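Local coordinates for protein short chain dehydrogenase/reductase (Acinetobacter baumannii, PDB 4IUY) that probably catalyses NAD(P)-dependent oxidation or reduction of a substrate not yet identified, as a member of the short-chain dehydrogenase/reductase family with a Rossmann fold, at residues Gly51-Ile56 and Gly76-Thr81; Val55-Arg60 and Phe82-Asn87; Gly158-Ile163 and Phe199-Asn204; Ala205-Tyr210 and Gly260-Val265. One frame throughout, in Å; residues are numbered along the deposited sequence.

Interaction 1. Residues Gly51-Ile56 and Gly76-Thr81; sequences GANIVI and GVQVYT
Asn53 reaches across to the neighbouring strand with its side chain rather than its backbone: OD1 accepts from Gln78 N at 2.9 Å, with the donor tilted 15° from the amide's carbonyl plane. Turning CG beside the backbone N (chi1 -57°) carries the amide over to Gln78, and the same oxygen touches Gln78 CB. Beyond this side-chain bond the pairing is regular parallel sheet. Ile54 N donates to Gln78 O, Ile54 O accepts from Tyr80 N at 2.9 Å, and Ile56 N donates to Tyr80 O, with strand directions only 6° apart. The tight part is the face of Ile54, Val79, Ile56 and Thr81. There Ile56 and Thr81 run alongside each other, CG1 to CG2 3.7 Å, while Ile56 CD1 approaches Val79 CG1 to 4.2 Å. At the N-terminal end Val77 points at segment 51-56 and sets CB 3.4 Å from Ala52 O. The looser margin is at Gln78: its CB and CG still touch Asn53 OD1, but the side chain then bends so that its end leads away into the exposed margin, the two amides steeply turned against each other. On the Val55 face, Tyr80 lays its CB 4.3 Å from Val55 CG2, and its partly exposed ring carries the hydroxyl to a weak bond with Glu102. Helix 65-75 covers the tight face through Leu67 and Ile71, helix 38-49 adds Phe47 and Ala48 near Ile54 and Val77, and strand 29-32 flanks 53-56 on its other edge, as expected of a Rossmann beta-alpha-beta unit.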
loop_
_atom_site.group_PDB
_atom_site.type_symbol
_atom_site.label_atom_id
_atom_site.label_comp_id
_atom_site.label_asym_id
_atom_site.label_seq_id
_atom_site.Cartn_x
_atom_site.Cartn_y
_atom_site.Cartn_z
ATOM N N GLY D 51 6.782 -28.256 21.427
ATOM C CA GLY D 51 7.351 -28.286 22.771
ATOM C C GLY D 51 7.145 -27.024 23.596
ATOM O O GLY D 51 7.794 -26.837 24.607
ATOM N N ALA D 52 6.243 -26.151 23.164
ATOM C CA ALA D 52 5.961 -24.912 23.888
ATOM C C ALA D 52 4.796 -25.099 24.859
ATOM O O ALA D 52 3.868 -25.878 24.599
ATOM C CB ALA D 52 5.647 -23.762 22.899
ATOM N N ASN D 53 4.840 -24.360 25.961
ATOM C CA ASN D 53 3.746 -24.349 26.915
ATOM C C ASN D 53 2.590 -23.451 26.466
ATOM O O ASN D 53 2.794 -22.450 25.807
ATOM C CB ASN D 53 4.258 -23.936 28.301
ATOM C CG ASN D 53 5.369 -24.841 28.792
ATOM O OD1 ASN D 53 5.162 -26.039 29.002
ATOM N ND2 ASN D 53 6.555 -24.281 28.965
ATOM N N ILE D 54 1.378 -23.795 26.869
ATOM C CA ILE D 54 0.183 -23.217 26.270
ATOM C C ILE D 54 -0.704 -22.497 27.290
ATOM O O ILE D 54 -1.064 -23.065 28.316
ATOM C CB ILE D 54 -0.655 -24.349 25.583
ATOM C CG1 ILE D 54 0.158 -24.999 24.469
ATOM C CG2 ILE D 54 -1.939 -23.815 25.015
ATOM C CD1 ILE D 54 0.618 -23.988 23.425
ATOM N N VAL D 55 -1.027 -21.238 27.020
ATOM C CA VAL D 55 -2.083 -20.548 27.768
ATOM C C VAL D 55 -3.242 -20.203 26.828
ATOM O O VAL D 55 -3.094 -19.416 25.887
ATOM C CB VAL D 55 -1.595 -19.259 28.445
ATOM C CG1 VAL D 55 -2.749 -18.645 29.263
ATOM C CG2 VAL D 55 -0.406 -19.548 29.342
ATOM N N ILE D 56 -4.391 -20.813 27.050
ATOM C CA ILE D 56 -5.507 -20.596 26.143
ATOM C C ILE D 56 -6.672 -19.951 26.859
ATOM O O ILE D 56 -6.963 -20.263 28.027
ATOM C CB ILE D 56 -5.964 -21.904 25.492
ATOM C CG1 ILE D 56 -5.998 -23.038 26.511
ATOM C CG2 ILE D 56 -5.018 -22.283 24.355
ATOM C CD1 ILE D 56 -6.526 -24.314 25.951
ATOM N N GLY D 76 2.705 -33.417 26.465
ATOM C CA GLY D 76 3.297 -33.282 27.782
ATOM C C GLY D 76 3.770 -31.885 28.162
ATOM O O GLY D 76 4.655 -31.744 28.998
ATOM N N VAL D 77 3.186 -30.853 27.559
ATOM C CA VAL D 77 3.499 -29.467 27.915
ATOM C C VAL D 77 2.547 -28.904 28.994
ATOM O O VAL D 77 1.492 -29.468 29.258
ATOM C CB VAL D 77 3.452 -28.564 26.652
ATOM C CG1 VAL D 77 4.387 -29.116 25.602
ATOM C CG2 VAL D 77 2.042 -28.487 26.101
ATOM N N GLN D 78 2.918 -27.785 29.605
ATOM C CA GLN D 78 2.034 -27.080 30.534
ATOM C C GLN D 78 0.847 -26.445 29.802
ATOM O O GLN D 78 1.014 -25.871 28.704
ATOM C CB GLN D 78 2.814 -25.993 31.279
ATOM C CG GLN D 78 3.928 -26.550 32.143
ATOM C CD GLN D 78 3.381 -27.570 33.117
ATOM O OE1 GLN D 78 3.643 -28.777 32.983
ATOM N NE2 GLN D 78 2.597 -27.099 34.097
ATOM N N VAL D 79 -0.355 -26.579 30.366
ATOM C CA VAL D 79 -1.532 -25.897 29.805
ATOM C C VAL D 79 -2.303 -25.157 30.898
ATOM O O VAL D 79 -2.677 -25.732 31.901
ATOM C CB VAL D 79 -2.516 -26.865 29.112
ATOM C CG1 VAL D 79 -3.627 -26.090 28.457
ATOM C CG2 VAL D 79 -1.819 -27.692 28.080
ATOM N N TYR D 80 -2.549 -23.875 30.687
ATOM C CA TYR D 80 -3.379 -23.104 31.593
ATOM C C TYR D 80 -4.601 -22.644 30.798
ATOM O O TYR D 80 -4.475 -22.228 29.663
ATOM C CB TYR D 80 -2.612 -21.906 32.131
ATOM C CG TYR D 80 -1.423 -22.268 32.991
ATOM C CD1 TYR D 80 -1.542 -22.351 34.377
ATOM C CD2 TYR D 80 -0.167 -22.536 32.414
ATOM C CE1 TYR D 80 -0.450 -22.685 35.180
ATOM C CE2 TYR D 80 0.940 -22.882 33.213
ATOM C CZ TYR D 80 0.792 -22.946 34.600
ATOM O OH TYR D 80 1.876 -23.278 35.415
ATOM N N THR D 81 -5.793 -22.834 31.348
ATOM C CA THR D 81 -6.997 -22.340 30.697
ATOM C C THR D 81 -7.628 -21.205 31.517
ATOM O O THR D 81 -7.525 -21.178 32.728
ATOM C CB THR D 81 -8.003 -23.459 30.452
ATOM O OG1 THR D 81 -8.450 -23.988 31.705
ATOM C CG2 THR D 81 -7.364 -24.554 29.623
#

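Interaction 2. Residues Val55-Arg60 and Phe82-Asn87; sequences VICARR and FALDVN
Phe82 and Val55 meet through a methyl at a ring edge: Val55 CG1 lies in the ring plane, 3.9 Å from Phe82 CD2 and equally far from CE2. The Phe82 ring swings beside its own backbone N (chi1 -67°), which carries it back along the sheet toward Val55. The next bump is Cys57, whose CB sits in the notch between Phe82 CB, 3.9 Å away, and Leu84 CG, at 4.2 Å; Leu84 starts away from the facing strand, but its end folds back to close that notch. Met95 of helix 89-101 packs on both Cys57 and Phe82, while Ala91 fits against Leu84. These side chains meet where two parallel strands of the Rossmann sheet run out at their C-terminal ends. Phe82 N donates to Ile56 O, Ala58 N donates weakly to Phe82 O, and Leu84 N reaches Ala58 O at 3.0 Å from above the carbonyl plane, 36° out of it. On the opposite face the small Ala83 sets its methyl 3.9 Å from Arg59 O. Past the strands, Arg59 and Asp85 lie side by side with planes 61° apart, linked by a long salt bridge, NH1 to OD1 3.9 Å. That OD1 also accepts from Asn87 N, closing an Asx turn.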
loop_
_atom_site.group_PDB
_atom_site.type_symbol
_atom_site.label_atom_id
_atom_site.label_comp_id
_atom_site.label_asym_id
_atom_site.label_seq_id
_atom_site.Cartn_x
_atom_site.Cartn_y
_atom_site.Cartn_z
ATOM N N VAL D 55 -1.027 -21.238 27.020
ATOM C CA VAL D 55 -2.083 -20.548 27.768
ATOM C C VAL D 55 -3.242 -20.203 26.828
ATOM O O VAL D 55 -3.094 -19.416 25.887
ATOM C CB VAL D 55 -1.595 -19.259 28.445
ATOM C CG1 VAL D 55 -2.749 -18.645 29.263
ATOM C CG2 VAL D 55 -0.406 -19.548 29.342
ATOM N N ILE D 56 -4.391 -20.813 27.050
ATOM C CA ILE D 56 -5.507 -20.596 26.143
ATOM C C ILE D 56 -6.672 -19.951 26.859
ATOM O O ILE D 56 -6.963 -20.263 28.027
ATOM C CB ILE D 56 -5.964 -21.904 25.492
ATOM C CG1 ILE D 56 -5.998 -23.038 26.511
ATOM C CG2 ILE D 56 -5.018 -22.283 24.355
ATOM C CD1 ILE D 56 -6.526 -24.314 25.951
ATOM N N CYS D 57 -7.314 -19.001 26.193
ATOM C CA CYS D 57 -8.554 -18.486 26.752
ATOM C C CYS D 57 -9.661 -18.268 25.744
ATOM O O CYS D 57 -9.416 -18.172 24.541
ATOM C CB CYS D 57 -8.315 -17.260 27.645
ATOM S SG CYS D 57 -7.109 -16.093 27.136
ATOM N N ALA D 58 -10.890 -18.286 26.259
ATOM C CA ALA D 58 -12.100 -18.076 25.470
ATOM C C ALA D 58 -13.216 -17.693 26.449
ATOM O O ALA D 58 -13.012 -17.760 27.663
ATOM C CB ALA D 58 -12.457 -19.350 24.710
ATOM N N ARG D 59 -14.387 -17.302 25.938
ATOM C CA ARG D 59 -15.489 -16.895 26.820
ATOM C C ARG D 59 -15.994 -18.069 27.640
ATOM O O ARG D 59 -16.198 -17.951 28.853
ATOM C CB ARG D 59 -16.653 -16.295 26.028
ATOM C CG ARG D 59 -17.597 -15.426 26.873
ATOM C CD ARG D 59 -18.883 -15.050 26.132
ATOM N NE ARG D 59 -18.759 -15.178 24.680
ATOM C CZ ARG D 59 -18.238 -14.253 23.878
ATOM N NH1 ARG D 59 -17.776 -13.113 24.382
ATOM N NH2 ARG D 59 -18.169 -14.473 22.569
ATOM N N ARG D 60 -16.218 -19.200 26.976
ATOM C CA ARG D 60 -16.731 -20.375 27.678
ATOM C C ARG D 60 -15.665 -21.458 27.844
ATOM O O ARG D 60 -15.229 -22.105 26.884
ATOM C CB ARG D 60 -18.001 -20.903 27.006
ATOM C CG ARG D 60 -19.163 -19.939 27.175
ATOM C CD ARG D 60 -20.283 -20.120 26.169
ATOM N NE ARG D 60 -21.105 -18.911 26.156
ATOM C CZ ARG D 60 -20.908 -17.874 25.345
ATOM N NH1 ARG D 60 -19.922 -17.900 24.456
ATOM N NH2 ARG D 60 -21.701 -16.813 25.417
ATOM N N PHE D 82 -8.223 -20.242 30.830
ATOM C CA PHE D 82 -8.913 -19.132 31.468
ATOM C C PHE D 82 -10.196 -18.771 30.729
ATOM O O PHE D 82 -10.194 -18.522 29.522
ATOM C CB PHE D 82 -8.018 -17.897 31.517
ATOM C CG PHE D 82 -6.829 -18.038 32.417
ATOM C CD1 PHE D 82 -6.973 -17.910 33.802
ATOM C CD2 PHE D 82 -5.565 -18.288 31.892
ATOM C CE1 PHE D 82 -5.868 -18.027 34.655
ATOM C CE2 PHE D 82 -4.453 -18.402 32.735
ATOM C CZ PHE D 82 -4.609 -18.275 34.125
ATOM N N ALA D 83 -11.289 -18.712 31.470
ATOM C CA ALA D 83 -12.542 -18.206 30.939
ATOM C C ALA D 83 -12.585 -16.699 31.147
ATOM O O ALA D 83 -12.355 -16.223 32.260
ATOM C CB ALA D 83 -13.710 -18.859 31.654
ATOM N N LEU D 84 -12.831 -15.954 30.069
ATOM C CA LEU D 84 -12.983 -14.502 30.155
ATOM C C LEU D 84 -13.575 -13.900 28.878
ATOM O O LEU D 84 -13.579 -14.539 27.837
ATOM C CB LEU D 84 -11.629 -13.849 30.485
ATOM C CG LEU D 84 -10.378 -14.185 29.653
ATOM C CD1 LEU D 84 -10.323 -13.456 28.324
ATOM C CD2 LEU D 84 -9.126 -13.909 30.470
ATOM N N ASP D 85 -14.060 -12.664 28.959
ATOM C CA ASP D 85 -14.407 -11.909 27.764
ATOM C C ASP D 85 -13.171 -11.123 27.333
ATOM O O ASP D 85 -12.576 -10.416 28.146
ATOM C CB ASP D 85 -15.567 -10.954 28.017
ATOM C CG ASP D 85 -15.888 -10.099 26.791
ATOM O OD1 ASP D 85 -15.362 -10.400 25.698
ATOM O OD2 ASP D 85 -16.642 -9.111 26.916
ATOM N N VAL D 86 -12.772 -11.253 26.067
ATOM C CA VAL D 86 -11.573 -10.563 25.581
ATOM C C VAL D 86 -11.683 -9.034 25.702
ATOM O O VAL D 86 -10.669 -8.340 25.683
ATOM C CB VAL D 86 -11.194 -10.965 24.119
ATOM C CG1 VAL D 86 -9.899 -11.762 24.096
ATOM C CG2 VAL D 86 -12.317 -11.739 23.450
ATOM N N ASN D 87 -12.908 -8.525 25.854
ATOM C CA ASN D 87 -13.152 -7.090 26.056
ATOM C C ASN D 87 -13.065 -6.601 27.495
ATOM O O ASN D 87 -13.149 -5.395 27.751
ATOM C CB ASN D 87 -14.505 -6.708 25.474
ATOM C CG ASN D 87 -14.448 -6.561 23.968
ATOM O OD1 ASN D 87 -13.936 -5.557 23.459
ATOM N ND2 ASN D 87 -14.934 -7.577 23.243
#

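Interaction 3. Residues Gly158-Ile163 and Phe199-Asn204; sequences GSIINI and FGINVN
Ser159 and Asn202 meet side chain to side chain on one face of the paired strands, Ser159 OG donating to Asn202 OD1 at 2.7 Å, in the carbonyl plane and on a lone pair. Asn202 places CG between its backbone N and carbonyl carbon (chi1 62°), which brings the amide to the hydroxyl. A water accepts from Asn202 ND2 and donates weakly to Ser159 OG, bridging the pair a second time. On the reverse face, Ile160 and Val203 run side by side in one direction, CG2 to CG1 4.1 Å, whereas Ile160 crosses Ile201 at a slant, with CD1 4.1 Å from Ile201 CG2. The backbones set this register: Ile160 N donates to Asn202 O, Asn204 N to Ile160 O, and Asn162 N to Asn204 O at 2.8 Å, the strands being 12° from parallel. Another water donates to Ile160 O and accepts from Asn204 ND2, an amide nitrogen that also bonds Ile258 O. Asn162 holds Asn111 and Thr189 through its amide. In the central Rossmann sheet, strand 108-111 flanks 159-163 on its other edge; Met192 of helix 176-196 and Val148 of helix 126-153 cover the Ile160 face, and Leu250 of helix 244-251 packs against Ile161 and Asn204.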
loop_
_atom_site.group_PDB
_atom_site.type_symbol
_atom_site.label_atom_id
_atom_site.label_comp_id
_atom_site.label_asym_id
_atom_site.label_seq_id
_atom_site.Cartn_x
_atom_site.Cartn_y
_atom_site.Cartn_z
ATOM N N GLY D 158 9.699 -10.277 24.470
ATOM C CA GLY D 158 8.803 -11.185 23.780
ATOM C C GLY D 158 8.291 -10.773 22.411
ATOM O O GLY D 158 8.868 -9.912 21.737
ATOM N N SER D 159 7.216 -11.435 21.987
ATOM C CA SER D 159 6.641 -11.236 20.666
ATOM C C SER D 159 5.133 -11.196 20.714
ATOM O O SER D 159 4.486 -11.874 21.518
ATOM C CB SER D 159 7.088 -12.346 19.715
ATOM O OG SER D 159 8.488 -12.308 19.515
ATOM N N ILE D 160 4.585 -10.403 19.815
ATOM C CA ILE D 160 3.157 -10.289 19.620
ATOM C C ILE D 160 2.813 -10.585 18.157
ATOM O O ILE D 160 3.483 -10.095 17.248
ATOM C CB ILE D 160 2.670 -8.896 19.983
ATOM C CG1 ILE D 160 2.964 -8.610 21.458
ATOM C CG2 ILE D 160 1.171 -8.761 19.641
ATOM C CD1 ILE D 160 2.612 -7.198 21.892
ATOM N N ILE D 161 1.802 -11.417 17.952
ATOM C CA ILE D 161 1.311 -11.750 16.633
ATOM C C ILE D 161 -0.193 -11.432 16.574
ATOM O O ILE D 161 -0.980 -11.980 17.366
ATOM C CB ILE D 161 1.524 -13.244 16.310
ATOM C CG1 ILE D 161 2.984 -13.657 16.498
ATOM C CG2 ILE D 161 1.023 -13.591 14.919
ATOM C CD1 ILE D 161 3.169 -15.184 16.374
ATOM N N ASN D 162 -0.580 -10.525 15.674
ATOM C CA ASN D 162 -1.986 -10.199 15.450
ATOM C C ASN D 162 -2.538 -10.961 14.276
ATOM O O ASN D 162 -2.016 -10.888 13.168
ATOM C CB ASN D 162 -2.174 -8.682 15.212
ATOM C CG ASN D 162 -1.875 -7.846 16.469
ATOM O OD1 ASN D 162 -2.213 -8.258 17.581
ATOM N ND2 ASN D 162 -1.243 -6.681 16.296
ATOM N N ILE D 163 -3.596 -11.719 14.499
ATOM C CA ILE D 163 -4.226 -12.323 13.353
ATOM C C ILE D 163 -5.180 -11.307 12.752
ATOM O O ILE D 163 -6.197 -10.940 13.359
ATOM C CB ILE D 163 -4.966 -13.611 13.683
ATOM C CG1 ILE D 163 -4.067 -14.547 14.484
ATOM C CG2 ILE D 163 -5.430 -14.260 12.389
ATOM C CD1 ILE D 163 -2.761 -14.836 13.821
ATOM N N PHE D 199 11.384 -1.962 24.159
ATOM C CA PHE D 199 11.268 -3.011 25.167
ATOM C C PHE D 199 11.690 -4.380 24.627
ATOM O O PHE D 199 11.460 -5.407 25.284
ATOM C CB PHE D 199 9.828 -3.102 25.687
ATOM C CG PHE D 199 9.274 -1.791 26.184
ATOM C CD1 PHE D 199 9.831 -1.152 27.279
ATOM C CD2 PHE D 199 8.173 -1.217 25.575
ATOM C CE1 PHE D 199 9.319 0.053 27.741
ATOM C CE2 PHE D 199 7.646 -0.011 26.036
ATOM C CZ PHE D 199 8.221 0.625 27.119
ATOM N N GLY D 200 12.257 -4.407 23.418
ATOM C CA GLY D 200 12.709 -5.648 22.820
ATOM C C GLY D 200 11.559 -6.528 22.365
ATOM O O GLY D 200 11.720 -7.727 22.122
ATOM N N ILE D 201 10.395 -5.917 22.203
ATOM C CA ILE D 201 9.214 -6.650 21.807
ATOM C C ILE D 201 8.886 -6.366 20.354
ATOM O O ILE D 201 8.595 -5.224 20.011
ATOM C CB ILE D 201 8.032 -6.265 22.678
ATOM C CG1 ILE D 201 8.292 -6.722 24.118
ATOM C CG2 ILE D 201 6.737 -6.884 22.158
ATOM C CD1 ILE D 201 7.329 -6.147 25.126
ATOM N N ASN D 202 8.924 -7.392 19.502
ATOM C CA ASN D 202 8.522 -7.182 18.116
ATOM C C ASN D 202 7.019 -7.518 17.906
ATOM O O ASN D 202 6.456 -8.397 18.577
ATOM C CB ASN D 202 9.439 -7.926 17.117
ATOM C CG ASN D 202 9.410 -9.438 17.291
ATOM O OD1 ASN D 202 9.052 -9.949 18.358
ATOM N ND2 ASN D 202 9.802 -10.165 16.238
ATOM N N VAL D 203 6.384 -6.805 16.979
ATOM C CA VAL D 203 4.948 -6.899 16.790
ATOM C C VAL D 203 4.649 -7.079 15.301
ATOM O O VAL D 203 4.983 -6.224 14.474
ATOM C CB VAL D 203 4.227 -5.638 17.315
ATOM C CG1 VAL D 203 2.714 -5.814 17.219
ATOM C CG2 VAL D 203 4.649 -5.322 18.788
ATOM N N ASN D 204 4.018 -8.203 14.970
ATOM C CA ASN D 204 3.729 -8.545 13.581
ATOM C C ASN D 204 2.332 -9.116 13.393
ATOM O O ASN D 204 1.648 -9.481 14.356
ATOM C CB ASN D 204 4.770 -9.524 13.051
ATOM C CG ASN D 204 6.132 -8.915 12.982
ATOM O OD1 ASN D 204 6.422 -8.093 12.099
ATOM N ND2 ASN D 204 6.970 -9.250 13.953
HETATM O O HOH W 1 11.257 -9.912 20.333
HETATM O O HOH W 2 10.136 -13.240 16.802
HETATM O O HOH W 3 5.903 -11.004 15.969
#

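Interaction 4. Residues Ala205-Tyr210 and Gly260-Val265; sequences AIAPGY and GIEIKV
Ala205 and Glu262 begin an uninterrupted parallel pairing, and five backbone hydrogen bonds carry it onward. Ala205 N donates to Ile261 O, Ile263 N to Ala205 O, Ala207 N to Ile263 O at 2.8 Å, Val265 N to Ala207 O, and Gly209 N to Val265 O at 2.8 Å. The bond from Ala207 N is nearly straight at hydrogen (177°), yet its donor stands 37° above the Ile263 carbonyl plane, and the strand axes diverge by 22°. The side-chain packing divides by face. Ile206 and Val265 lie side by side, CG2 to CG2 4.2 Å, whereas the opposite face is built on alanine methyls: Ala205 CB is 4.0 Å from Glu262 CB, and Ala207 CB makes van der Waals contact with the carboxylate carbon, Glu262 CD, at 3.5 Å. Glu262 CG is anti to the backbone N, which lays the side chain over Ala207. The polar ends are held from outside: Glu262 OE1 forms a salt bridge with Arg186 NE, OE2 hydrogen-bonds Thr164 OG1 and Ser168 OG, and Lys264 NZ bonds Ser270. Ile261 and Ile263 also pack on Ile263 and Ile261 of a second subunit. Within this chain, strand 262-265 is an outermost strand of the seven-stranded parallel Rossmann sheet, set at a subunit interface.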
loop_
_atom_site.group_PDB
_atom_site.type_symbol
_atom_site.label_atom_id
_atom_site.label_comp_id
_atom_site.label_asym_id
_atom_site.label_seq_id
_atom_site.Cartn_x
_atom_site.Cartn_y
_atom_site.Cartn_z
ATOM N N ALA D 205 1.906 -9.187 12.139
ATOM C CA ALA D 205 0.571 -9.658 11.822
ATOM C C ALA D 205 0.590 -10.788 10.811
ATOM O O ALA D 205 1.466 -10.865 9.966
ATOM C CB ALA D 205 -0.301 -8.473 11.291
ATOM N N ILE D 206 -0.405 -11.654 10.901
ATOM C CA ILE D 206 -0.665 -12.636 9.877
ATOM C C ILE D 206 -2.069 -12.419 9.338
ATOM O O ILE D 206 -3.028 -12.291 10.116
ATOM C CB ILE D 206 -0.548 -14.054 10.435
ATOM C CG1 ILE D 206 0.908 -14.295 10.853
ATOM C CG2 ILE D 206 -1.016 -15.064 9.368
ATOM C CD1 ILE D 206 1.139 -15.555 11.669
ATOM N N ALA D 207 -2.181 -12.369 8.013
ATOM C CA ALA D 207 -3.441 -12.106 7.333
ATOM C C ALA D 207 -3.871 -13.326 6.519
ATOM O O ALA D 207 -3.450 -13.504 5.386
ATOM C CB ALA D 207 -3.300 -10.875 6.411
ATOM N N PRO D 208 -4.713 -14.179 7.103
ATOM C CA PRO D 208 -5.179 -15.353 6.365
ATOM C C PRO D 208 -6.175 -14.946 5.286
ATOM O O PRO D 208 -6.883 -13.956 5.486
ATOM C CB PRO D 208 -5.921 -16.170 7.439
ATOM C CG PRO D 208 -5.565 -15.533 8.740
ATOM C CD PRO D 208 -5.289 -14.114 8.456
ATOM N N GLY D 209 -6.240 -15.705 4.190
ATOM C CA GLY D 209 -7.353 -15.597 3.252
ATOM C C GLY D 209 -8.566 -16.341 3.787
ATOM O O GLY D 209 -8.675 -16.540 4.983
ATOM N N TYR D 210 -9.471 -16.773 2.916
ATOM C CA TYR D 210 -10.638 -17.516 3.353
ATOM C C TYR D 210 -10.287 -18.938 3.737
ATOM O O TYR D 210 -9.785 -19.719 2.931
ATOM C CB TYR D 210 -11.733 -17.514 2.292
ATOM C CG TYR D 210 -12.387 -16.168 2.106
ATOM C CD1 TYR D 210 -13.486 -15.792 2.874
ATOM C CD2 TYR D 210 -11.904 -15.262 1.174
ATOM C CE1 TYR D 210 -14.092 -14.544 2.698
ATOM C CE2 TYR D 210 -12.496 -14.016 1.001
ATOM C CZ TYR D 210 -13.581 -13.667 1.748
ATOM O OH TYR D 210 -14.140 -12.427 1.551
ATOM N N GLY D 260 6.588 -5.095 12.627
ATOM C CA GLY D 260 5.712 -4.161 11.940
ATOM C C GLY D 260 5.186 -4.597 10.589
ATOM O O GLY D 260 4.790 -3.754 9.794
ATOM N N ILE D 261 5.175 -5.900 10.318
ATOM C CA ILE D 261 4.765 -6.373 9.004
ATOM C C ILE D 261 3.518 -7.228 9.083
ATOM O O ILE D 261 3.163 -7.735 10.148
ATOM C CB ILE D 261 5.891 -7.179 8.276
ATOM C CG1 ILE D 261 5.991 -8.590 8.829
ATOM C CG2 ILE D 261 7.250 -6.456 8.379
ATOM C CD1 ILE D 261 6.745 -9.514 7.935
ATOM N N GLU D 262 2.864 -7.393 7.939
ATOM C CA GLU D 262 1.736 -8.294 7.834
ATOM C C GLU D 262 2.046 -9.290 6.724
ATOM O O GLU D 262 2.263 -8.912 5.570
ATOM C CB GLU D 262 0.450 -7.519 7.532
ATOM C CG GLU D 262 -0.777 -8.397 7.329
ATOM C CD GLU D 262 -1.968 -7.619 6.775
ATOM O OE1 GLU D 262 -1.924 -7.179 5.592
ATOM O OE2 GLU D 262 -2.963 -7.483 7.510
ATOM N N ILE D 263 2.107 -10.558 7.099
ATOM C CA ILE D 263 2.317 -11.667 6.171
ATOM C C ILE D 263 0.958 -12.222 5.719
ATOM O O ILE D 263 0.194 -12.789 6.527
ATOM C CB ILE D 263 3.120 -12.793 6.852
ATOM C CG1 ILE D 263 4.502 -12.281 7.282
ATOM C CG2 ILE D 263 3.227 -14.023 5.938
ATOM C CD1 ILE D 263 5.390 -13.367 7.965
ATOM N N LYS D 264 0.657 -12.055 4.439
ATOM C CA LYS D 264 -0.583 -12.579 3.868
ATOM C C LYS D 264 -0.411 -14.041 3.544
ATOM O O LYS D 264 0.614 -14.435 3.001
ATOM C CB LYS D 264 -1.007 -11.801 2.626
ATOM C CG LYS D 264 -1.331 -10.331 2.911
ATOM C CD LYS D 264 -1.738 -9.610 1.631
ATOM C CE LYS D 264 -0.570 -9.503 0.678
ATOM N NZ LYS D 264 -1.016 -8.930 -0.621
ATOM N N VAL D 265 -1.386 -14.850 3.937
ATOM C CA VAL D 265 -1.366 -16.276 3.623
ATOM C C VAL D 265 -2.695 -16.561 2.941
ATOM O O VAL D 265 -3.736 -16.753 3.600
ATOM C CB VAL D 265 -1.166 -17.137 4.921
ATOM C CG1 VAL D 265 -1.073 -18.584 4.600
ATOM C CG2 VAL D 265 0.105 -16.701 5.692
#

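In the fold
From the N terminus, interaction 1 closes the first loop, through helix 65-75, and interaction 2 extends the same strand pair towards its C-terminal ends, sharing Val55 and Ile56. Interaction 3 closes a later loop, through helix 176-196. Strand 202-208 then continues into interaction 4, which closes the longest loop, 49 residues containing three helices. Interactions 3 and 4 touch, with Val203 O 2.7 Å from Gly260 N. None of the later loops crosses the earlier ones: 1 and 2 finish before 3 opens. In the sheet order, 1 and 2 join the outer strands on one side and 4 the outermost on the other, their centres 23 to 25 Å apart.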